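Local coordinates for protein polyphosphate kinase (Porphyromonas gingivalis, PDB 2O8R) that probably catalyses the reversible transfer of the terminal phosphate of ATP to a growing polyphosphate chain, using magnesium, at residues Thr90-Arg93 against Gln94-Tyr98; Pro34-Asp37 against Arg38-Phe41. The protein carries 3 engineered substitutions. One frame throughout, in Å; residues are numbered along the deposited sequence.

Interaction 1 (Thr90-Arg93 against Gln94-Tyr98)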
ATOM      1  N   THR A  90      31.882 -18.213  -1.305  1.00 72.06           N
ATOM      2  CA  THR A  90      31.741 -17.269  -0.208  1.00 66.54           C
ATOM      3  C   THR A  90      30.358 -17.354   0.408  1.00 66.01           C
ATOM      4  O   THR A  90      30.237 -17.404   1.634  1.00 69.68           O
ATOM      5  CB  THR A  90      32.075 -15.832  -0.653  1.00 60.79           C
ATOM      6  OG1 THR A  90      33.494 -15.681  -0.664  1.00 51.72           O
ATOM      7  CG2 THR A  90      31.492 -14.794   0.305  1.00 48.33           C
ATOM      8  N   VAL A  91      29.328 -17.408  -0.438  1.00 58.41           N
ATOM      9  CA  VAL A  91      27.949 -17.441   0.051  1.00 61.59           C
ATOM     10  C   VAL A  91      27.700 -18.692   0.880  1.00 57.27           C
ATOM     11  O   VAL A  91      27.130 -18.612   1.959  1.00 67.13           O
ATOM     12  CB  VAL A  91      26.912 -17.314  -1.078  1.00 62.21           C
ATOM     13  CG1 VAL A  91      25.509 -17.459  -0.523  1.00 57.99           C
ATOM     14  CG2 VAL A  91      27.042 -15.965  -1.761  1.00 67.65           C
ATOM     15  N   ILE A  92      28.179 -19.834   0.402  1.00 67.83           N
ATOM     16  CA  ILE A  92      28.023 -21.094   1.130  1.00 61.43           C
ATOM     17  C   ILE A  92      28.625 -21.003   2.526  1.00 58.43           C
ATOM     18  O   ILE A  92      28.059 -21.517   3.495  1.00 63.80           O
ATOM     19  CB  ILE A  92      28.592 -22.293   0.328  1.00 69.49           C
ATOM     20  CG1 ILE A  92      27.659 -22.633  -0.841  1.00 57.13           C
ATOM     21  CG2 ILE A  92      28.777 -23.511   1.215  1.00 51.79           C
ATOM     22  CD1 ILE A  92      28.251 -23.588  -1.855  1.00 78.57           C
ATOM     23  N   ARG A  93      29.751 -20.304   2.623  1.00 54.01           N
ATOM     24  CA  ARG A  93      30.422 -20.092   3.896  1.00 62.19           C
ATOM     25  C   ARG A  93      29.602 -19.175   4.815  1.00 55.07           C
ATOM     26  O   ARG A  93      29.413 -19.470   5.997  1.00 49.90           O
ATOM     27  CB  ARG A  93      31.838 -19.544   3.667  1.00 58.32           C
ATOM     28  CG  ARG A  93      32.706 -19.534   4.915  1.00 66.30           C
ATOM     29  CD  ARG A  93      33.984 -18.723   4.751  1.00 65.38           C
ATOM     30  NE  ARG A  93      33.750 -17.374   4.229  1.00100.54           N
ATOM     31  CZ  ARG A  93      33.366 -16.321   4.952  1.00 89.99           C
ATOM     32  NH1 ARG A  93      33.150 -16.424   6.258  1.00 91.20           N
ATOM     33  NH2 ARG A  93      33.196 -15.151   4.358  1.00103.63           N
ATOM     34  N   GLN A  94      29.094 -18.081   4.255  1.00 57.54           N
ATOM     35  CA  GLN A  94      28.323 -17.102   5.022  1.00 59.87           C
ATOM     36  C   GLN A  94      27.022 -17.710   5.512  1.00 61.83           C
ATOM     37  O   GLN A  94      26.565 -17.443   6.629  1.00 58.96           O
ATOM     38  CB  GLN A  94      28.041 -15.870   4.168  1.00 56.53           C
ATOM     39  CG  GLN A  94      29.298 -15.107   3.825  1.00 49.09           C
ATOM     40  CD  GLN A  94      29.036 -13.798   3.129  1.00 63.42           C
ATOM     41  OE1 GLN A  94      28.078 -13.656   2.364  1.00 76.31           O
ATOM     42  NE2 GLN A  94      29.901 -12.823   3.384  1.00 54.82           N
ATOM     43  N   ASP A  95      26.447 -18.553   4.665  1.00 61.21           N
ATOM     44  CA  ASP A  95      25.256 -19.296   5.001  1.00 59.08           C
ATOM     45  C   ASP A  95      25.456 -20.126   6.260  1.00 62.21           C
ATOM     46  O   ASP A  95      24.600 -20.127   7.136  1.00 65.10           O
ATOM     47  CB  ASP A  95      24.865 -20.200   3.841  1.00 54.04           C
ATOM     48  CG  ASP A  95      23.434 -20.678   3.939  1.00 76.58           C
ATOM     49  OD1 ASP A  95      22.557 -19.864   4.310  1.00 68.09           O
ATOM     50  OD2 ASP A  95      23.188 -21.863   3.638  1.00 78.73           O
ATOM     51  N   GLU A  96      26.596 -20.808   6.350  1.00 59.53           N
ATOM     52  CA  GLU A  96      26.902 -21.646   7.499  1.00 45.21           C
ATOM     53  C   GLU A  96      27.025 -20.825   8.770  1.00 53.78           C
ATOM     54  O   GLU A  96      26.535 -21.222   9.840  1.00 52.90           O
ATOM     55  CB  GLU A  96      28.194 -22.410   7.260  1.00 62.32           C
ATOM     56  CG  GLU A  96      28.085 -23.502   6.217  1.00 89.31           C
ATOM     57  CD  GLU A  96      29.344 -24.343   6.128  1.00107.69           C
ATOM     58  OE1 GLU A  96      30.233 -24.193   7.001  1.00118.05           O
ATOM     59  OE2 GLU A  96      29.441 -25.158   5.186  1.00 98.36           O
ATOM     60  N   LEU A  97      27.690 -19.682   8.649  1.00 38.40           N
ATOM     61  CA  LEU A  97      27.735 -18.716   9.733  1.00 52.16           C
ATOM     62  C   LEU A  97      26.328 -18.277  10.169  1.00 60.45           C
ATOM     63  O   LEU A  97      26.017 -18.305  11.366  1.00 58.26           O
ATOM     64  CB  LEU A  97      28.567 -17.505   9.314  1.00 59.27           C
ATOM     65  CG  LEU A  97      28.676 -16.347  10.297  1.00 52.17           C
ATOM     66  CD1 LEU A  97      29.224 -16.807  11.648  1.00 51.27           C
ATOM     67  CD2 LEU A  97      29.555 -15.292   9.696  1.00 55.67           C
ATOM     68  N   TYR A  98      25.497 -17.887   9.198  1.00 45.68           N
ATOM     69  CA  TYR A  98      24.120 -17.454   9.439  1.00 55.95           C
ATOM     70  C   TYR A  98      23.345 -18.439  10.318  1.00 62.25           C
ATOM     71  O   TYR A  98      22.737 -18.051  11.321  1.00 72.30           O
ATOM     72  CB  TYR A  98      23.407 -17.279   8.099  1.00 64.47           C
ATOM     73  CG  TYR A  98      22.089 -16.526   8.123  1.00 59.79           C
ATOM     74  CD1 TYR A  98      22.014 -15.210   7.675  1.00 55.02           C
ATOM     75  CD2 TYR A  98      20.913 -17.144   8.537  1.00 56.65           C
ATOM     76  CE1 TYR A  98      20.810 -14.524   7.665  1.00 63.92           C
ATOM     77  CE2 TYR A  98      19.700 -16.461   8.536  1.00 41.60           C
ATOM     78  CZ  TYR A  98      19.655 -15.159   8.097  1.00 65.43           C
ATOM     79  OH  TYR A  98      18.452 -14.489   8.100  1.00 66.93           O
TER

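Interaction 2 (Pro34-Asp37 against Arg38-Phe41)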
ATOM      1  N   PRO A  34      20.712  -5.938  21.818  1.00 55.50           N
ATOM      2  CA  PRO A  34      19.367  -6.435  22.091  1.00 52.32           C
ATOM      3  C   PRO A  34      18.921  -7.337  20.969  1.00 47.10           C
ATOM      4  O   PRO A  34      19.109  -6.962  19.810  1.00 55.57           O
ATOM      5  CB  PRO A  34      18.536  -5.158  22.101  1.00 44.21           C
ATOM      6  CG  PRO A  34      19.471  -4.134  22.570  1.00 42.06           C
ATOM      7  CD  PRO A  34      20.782  -4.474  21.957  1.00 35.34           C
ATOM      8  N   VAL A  35      18.351  -8.506  21.296  1.00 44.88           N
ATOM      9  CA  VAL A  35      18.108  -9.558  20.273  1.00 51.53           C
ATOM     10  C   VAL A  35      17.460  -9.071  19.001  1.00 59.53           C
ATOM     11  O   VAL A  35      17.906  -9.431  17.913  1.00 57.22           O
ATOM     12  CB  VAL A  35      17.206 -10.740  20.715  1.00 54.41           C
ATOM     13  CG1 VAL A  35      18.015 -11.984  20.895  1.00 43.68           C
ATOM     14  CG2 VAL A  35      16.289 -10.397  21.910  1.00 52.32           C
ATOM     15  N   TYR A  36      16.401  -8.271  19.135  1.00 44.86           N
ATOM     16  CA  TYR A  36      15.660  -7.877  17.959  1.00 44.79           C
ATOM     17  C   TYR A  36      16.487  -7.023  17.009  1.00 49.32           C
ATOM     18  O   TYR A  36      16.276  -7.060  15.801  1.00 54.85           O
ATOM     19  CB  TYR A  36      14.283  -7.304  18.314  1.00 31.37           C
ATOM     20  CG  TYR A  36      13.303  -8.430  18.586  1.00 50.51           C
ATOM     21  CD1 TYR A  36      13.152  -8.971  19.866  1.00 35.58           C
ATOM     22  CD2 TYR A  36      12.565  -8.992  17.547  1.00 34.44           C
ATOM     23  CE1 TYR A  36      12.275 -10.023  20.098  1.00 40.54           C
ATOM     24  CE2 TYR A  36      11.685 -10.030  17.771  1.00 49.49           C
ATOM     25  CZ  TYR A  36      11.552 -10.546  19.038  1.00 53.55           C
ATOM     26  OH  TYR A  36      10.685 -11.583  19.228  1.00 57.14           O
ATOM     27  N   ASP A  37      17.483  -6.320  17.553  1.00 47.28           N
ATOM     28  CA  ASP A  37      18.456  -5.614  16.720  1.00 54.66           C
ATOM     29  C   ASP A  37      19.195  -6.584  15.824  1.00 45.95           C
ATOM     30  O   ASP A  37      19.365  -6.323  14.637  1.00 49.37           O
ATOM     31  CB  ASP A  37      19.473  -4.843  17.565  1.00 37.73           C
ATOM     32  CG  ASP A  37      18.838  -3.743  18.382  1.00 64.70           C
ATOM     33  OD1 ASP A  37      17.606  -3.510  18.272  1.00 68.54           O
ATOM     34  OD2 ASP A  37      19.590  -3.108  19.142  1.00 73.23           O
ATOM     35  N   ARG A  38      19.619  -7.704  16.402  1.00 30.26           N
ATOM     36  CA  ARG A  38      20.358  -8.713  15.668  1.00 45.52           C
ATOM     37  C   ARG A  38      19.473  -9.414  14.645  1.00 51.17           C
ATOM     38  O   ARG A  38      19.875  -9.599  13.492  1.00 66.40           O
ATOM     39  CB  ARG A  38      20.968  -9.719  16.632  1.00 55.83           C
ATOM     40  CG  ARG A  38      21.896  -9.076  17.636  1.00 47.76           C
ATOM     41  CD  ARG A  38      22.519 -10.126  18.497  1.00 56.77           C
ATOM     42  NE  ARG A  38      21.972 -10.141  19.843  1.00 54.37           N
ATOM     43  CZ  ARG A  38      22.148 -11.135  20.706  1.00 53.33           C
ATOM     44  NH1 ARG A  38      22.841 -12.210  20.360  1.00 61.79           N
ATOM     45  NH2 ARG A  38      21.607 -11.065  21.910  1.00 63.12           N
ATOM     46  N   ILE A  39      18.268  -9.783  15.066  1.00 39.43           N
ATOM     47  CA  ILE A  39      17.280 -10.409  14.185  1.00 42.37           C
ATOM     48  C   ILE A  39      16.997  -9.573  12.926  1.00 47.64           C
ATOM     49  O   ILE A  39      16.949 -10.118  11.804  1.00 31.65           O
ATOM     50  CB  ILE A  39      15.964 -10.685  14.942  1.00 50.67           C
ATOM     51  CG1 ILE A  39      16.194 -11.768  16.009  1.00 47.26           C
ATOM     52  CG2 ILE A  39      14.838 -11.059  13.962  1.00 25.89           C
ATOM     53  CD1 ILE A  39      14.931 -12.429  16.518  1.00 46.77           C
ATOM     54  N   LYS A  40      16.824  -8.260  13.125  1.00 40.99           N
ATOM     55  CA  LYS A  40      16.715  -7.292  12.027  1.00 42.51           C
ATOM     56  C   LYS A  40      17.874  -7.412  11.050  1.00 51.97           C
ATOM     57  O   LYS A  40      17.659  -7.413   9.842  1.00 57.07           O
ATOM     58  CB  LYS A  40      16.644  -5.856  12.550  1.00 46.36           C
ATOM     59  CG  LYS A  40      15.286  -5.173  12.402  1.00 67.85           C
ATOM     60  CD  LYS A  40      14.160  -5.925  13.097  1.00 67.94           C
ATOM     61  CE  LYS A  40      12.839  -5.608  12.425  1.00 76.59           C
ATOM     62  NZ  LYS A  40      11.770  -6.500  12.928  1.00100.42           N
ATOM     63  N   PHE A  41      19.093  -7.532  11.568  1.00 38.50           N
ATOM     64  CA  PHE A  41      20.259  -7.608  10.700  1.00 53.09           C
ATOM     65  C   PHE A  41      20.392  -8.929   9.936  1.00 52.55           C
ATOM     66  O   PHE A  41      20.913  -8.960   8.821  1.00 64.58           O
ATOM     67  CB  PHE A  41      21.536  -7.226  11.458  1.00 48.41           C
ATOM     68  CG  PHE A  41      21.798  -5.768  11.429  1.00 49.43           C
ATOM     69  CD1 PHE A  41      21.153  -4.925  12.310  1.00 57.13           C
ATOM     70  CD2 PHE A  41      22.620  -5.220  10.462  1.00 54.64           C
ATOM     71  CE1 PHE A  41      21.352  -3.561  12.262  1.00 48.89           C
ATOM     72  CE2 PHE A  41      22.819  -3.863  10.409  1.00 55.24           C
ATOM     73  CZ  PHE A  41      22.171  -3.028  11.314  1.00 41.84           C
TER

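Interaction 1 (Thr90-Arg93 against Gln94-Tyr98)
T90 and Q94, one turn apart on helix 83-112, meet through backbone and side chain alike. Four i to i+4 hydrogen bonds join the two segments. Q94 N gives the first to T90 O at 2.9 Å, and D95 N reaches V91 O at 2.8 Å. The bond from E96 N to I92 O is longer, 3.3 Å; L97 N to R93 O completes the set.

Among the side chains, the methyl CG2 of T90 lies 3.9 Å from the amide carbon CD of Q94. Q94 CG stands beside its own backbone N (chi1 -66°), which brings it to 3.3 Å from T90 O. The same CG lies over one face of the R93 guanidinium, whose plane is turned 70° from that of the amide. A long, flexible arginine suits this place: a bend at chi3 (51°) carries the guanidinium across Q94, where NH2 forms a salt bridge with E22, which also accepts a hydrogen bond from Q94 NE2. V91 instead turns its small, branched side chain to L49 and Y53. The arrangement is that of a regular alpha-helix packed against helices 13-29 and 35-63 in the N-terminal domain of a PPK1 polyphosphate kinase.

Interaction 2 (Pro34-Asp37 against Arg38-Phe41)
The first turn of helix 35-63 joins V35 to I39 and Y36 to K40 by nearly straight backbone hydrogen bonds, 2.9 Å from I39 N to V35 O and 3.0 Å from K40 N to Y36 O, while the next, from F41 N to D37 O, is weak at 3.3 Å. P34 occupies the N-cap position, where proline's missing N-H costs the helix no bond.

I39 carries its methyl CD1 over one face of the Y36 ring, offset toward the rim and 4.2 Å from CE2, an apolar contact suited to a buried position. At the edge of the F41 ring, CD1 lies 3.3 Å from D37 O, with the oxygen in the ring plane. R38 runs toward the start of the helix, with a bend at chi3 (-107°): CG1 of V35 covers one face of its guanidinium, 3.8 Å from NH2, and NE donates to L33 O. A long arginine can thus serve a carbonyl before the helix while its guanidinium lies against the V35 methyl. The D37 carboxylate accepts a hydrogen bond from the hydroxyl of T319, and K40, bent at chi2, gives its NZ hydrogen bond to A307 O.

V35, R38 and I39 face helix 83-112 through T109 and I106, and Y36 meets L110 there; F41 packs on V24 and E27 of helix 13-29, so the turn touches both helices, while P34 and D37 reach the loop at T319.

Interactions 1 and 2 lie on consecutive helices, 83-112 and 35-63, with centres 19 Å apart; their nearest atoms are about 6 Å apart and do not touch. Helix 35-63 nevertheless connects them: beyond interaction 2 it supplies F45, which meets both Q94 and the Y98 ring, and L42 O and S46 OG, which make weak hydrogen bonds with the Y98 hydroxyl. Helix 13-29 borders both contacts. The predicted ATP-binding residue N48 is on helix 35-63, with its side chain about 7 Å from that of F41 and about 9 Å from that of Q94. The side chain of F41 is about 8 Å from that of R570, another predicted ATP-binding residue, placing interaction 2 near the probable nucleotide site.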